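Side-chain contact in starch synthase I (Hordeum vulgare, PDB 4HLN), which is a plant enzyme of the glycosyltransferase class, built of two Rossmann-like domains with a deep cleft between them: residues E321-G324 / A325-V329. Sequence-based numbering, arbitrary orientation.
Sequences EWYG and ALEWV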
# COMPACT_ATOMS: atom_id res chain seq x y z
N GLU A 321 -6.64 -7.19 -32.56
CA GLU A 321 -6.26 -8.50 -32.02
C GLU A 321 -6.07 -8.41 -30.53
O GLU A 321 -6.13 -9.42 -29.82
CB GLU A 321 -4.94 -8.99 -32.63
CG GLU A 321 -4.80 -8.71 -34.11
CD GLU A 321 -4.28 -7.31 -34.37
OE1 GLU A 321 -3.18 -6.99 -33.86
OE2 GLU A 321 -4.96 -6.54 -35.09
N TRP A 322 -5.84 -7.19 -30.06
CA TRP A 322 -5.56 -6.94 -28.65
C TRP A 322 -6.79 -6.87 -27.77
O TRP A 322 -6.66 -6.88 -26.55
CB TRP A 322 -4.67 -5.72 -28.47
CG TRP A 322 -3.29 -6.07 -28.82
CD1 TRP A 322 -2.68 -5.85 -30.02
CD2 TRP A 322 -2.36 -6.79 -28.01
NE1 TRP A 322 -1.40 -6.36 -29.98
CE2 TRP A 322 -1.18 -6.95 -28.76
CE3 TRP A 322 -2.41 -7.30 -26.70
CZ2 TRP A 322 -0.05 -7.60 -28.26
CZ3 TRP A 322 -1.28 -7.95 -26.20
CH2 TRP A 322 -0.11 -8.09 -26.98
N TYR A 323 -7.96 -6.83 -28.39
CA TYR A 323 -9.21 -6.84 -27.65
C TYR A 323 -9.20 -7.90 -26.55
O TYR A 323 -9.56 -7.61 -25.42
CB TYR A 323 -10.40 -7.01 -28.59
CG TYR A 323 -11.71 -7.09 -27.87
CD1 TYR A 323 -12.13 -6.06 -27.04
CD2 TYR A 323 -12.54 -8.21 -28.00
CE1 TYR A 323 -13.34 -6.13 -26.34
CE2 TYR A 323 -13.76 -8.28 -27.32
CZ TYR A 323 -14.15 -7.24 -26.49
OH TYR A 323 -15.34 -7.31 -25.81
N GLY A 324 -8.76 -9.11 -26.86
CA GLY A 324 -8.76 -10.17 -25.85
C GLY A 324 -8.06 -9.84 -24.52
O GLY A 324 -8.38 -10.40 -23.47
N ALA A 325 -7.08 -8.95 -24.56
CA ALA A 325 -6.32 -8.64 -23.36
C ALA A 325 -7.15 -7.77 -22.44
O ALA A 325 -7.03 -7.85 -21.21
CB ALA A 325 -5.05 -7.92 -23.73
N LEU A 326 -7.99 -6.93 -23.03
CA LEU A 326 -8.83 -6.03 -22.27
C LEU A 326 -10.25 -6.55 -22.10
O LEU A 326 -11.01 -6.01 -21.33
CB LEU A 326 -8.89 -4.67 -22.95
CG LEU A 326 -7.78 -3.71 -22.55
CD1 LEU A 326 -6.46 -4.33 -22.89
CD2 LEU A 326 -7.97 -2.46 -23.33
N GLU A 327 -10.59 -7.61 -22.83
CA GLU A 327 -11.93 -8.14 -22.81
C GLU A 327 -12.30 -8.65 -21.42
O GLU A 327 -11.53 -9.36 -20.77
CB GLU A 327 -12.03 -9.29 -23.79
CG GLU A 327 -13.41 -9.88 -23.84
CD GLU A 327 -13.46 -11.12 -24.69
OE1 GLU A 327 -12.37 -11.71 -24.94
OE2 GLU A 327 -14.58 -11.50 -25.11
N TRP A 328 -13.51 -8.30 -20.98
CA TRP A 328 -14.00 -8.71 -19.68
C TRP A 328 -15.52 -8.88 -19.76
O TRP A 328 -16.26 -7.91 -19.99
CB TRP A 328 -13.66 -7.64 -18.69
CG TRP A 328 -13.72 -8.02 -17.26
CD1 TRP A 328 -14.46 -7.41 -16.28
CD2 TRP A 328 -12.95 -9.03 -16.61
NE1 TRP A 328 -14.21 -8.00 -15.07
CE2 TRP A 328 -13.28 -9.00 -15.24
CE3 TRP A 328 -12.01 -9.97 -17.06
CZ2 TRP A 328 -12.72 -9.87 -14.31
CZ3 TRP A 328 -11.44 -10.83 -16.13
CH2 TRP A 328 -11.81 -10.78 -14.78
N VAL A 329 -15.99 -10.11 -19.59
CA VAL A 329 -17.42 -10.36 -19.57
C VAL A 329 -17.95 -10.64 -18.17
O VAL A 329 -17.48 -11.55 -17.48
CB VAL A 329 -17.78 -11.55 -20.45
CG1 VAL A 329 -19.28 -11.82 -20.35
CG2 VAL A 329 -17.35 -11.29 -21.89
O HOH W 1 -10.00 -12.51 -23.21
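Glu327 lays its aliphatic stem over one face of the Tyr323 ring. Its CB sits 4.1 Å from the centroid of that ring, 15° off the normal, and makes a CH-pi contact. CG reaches the phenol end of the ring, 3.8 Å from Tyr323 CZ. In both side chains CG is anti to the backbone N (chi1 177° in Tyr323). This, with an extended Glu327 chain, brings CB over the face and takes the carboxylate out past the CE2 edge of the ring. The carboxylate plane is tilted 35° from the ring, so the two groups are not stacked flat. A water donates to Glu327 OE1 and to Gly324 O, and so ties the carboxylate back to the turn. Away from the tyrosine, Ala325 CB meets the edge of the Trp322 indole near its plane, 4.0 Å from CE3. Leu326 packs on Val278 of helix 276-284 and on Val345, and Trp322 also touches that helix. The Tyr323 ring also meets Tyr313 edge-to-face.

Three backbone bonds shape the turn. Ala325 N bonds Trp322 O at 2.9 Å. Leu326 N bonds Tyr323 O at 2.9 Å, and Glu327 N adds a weak bond to the same oxygen. These are mostly i to i+3 bonds, as in a 3-10 turn. This short, weakly bonded helical segment leads into strand 327-329, an edge strand of a small antiparallel three-stranded sheet in the starch synthase catalytic domain.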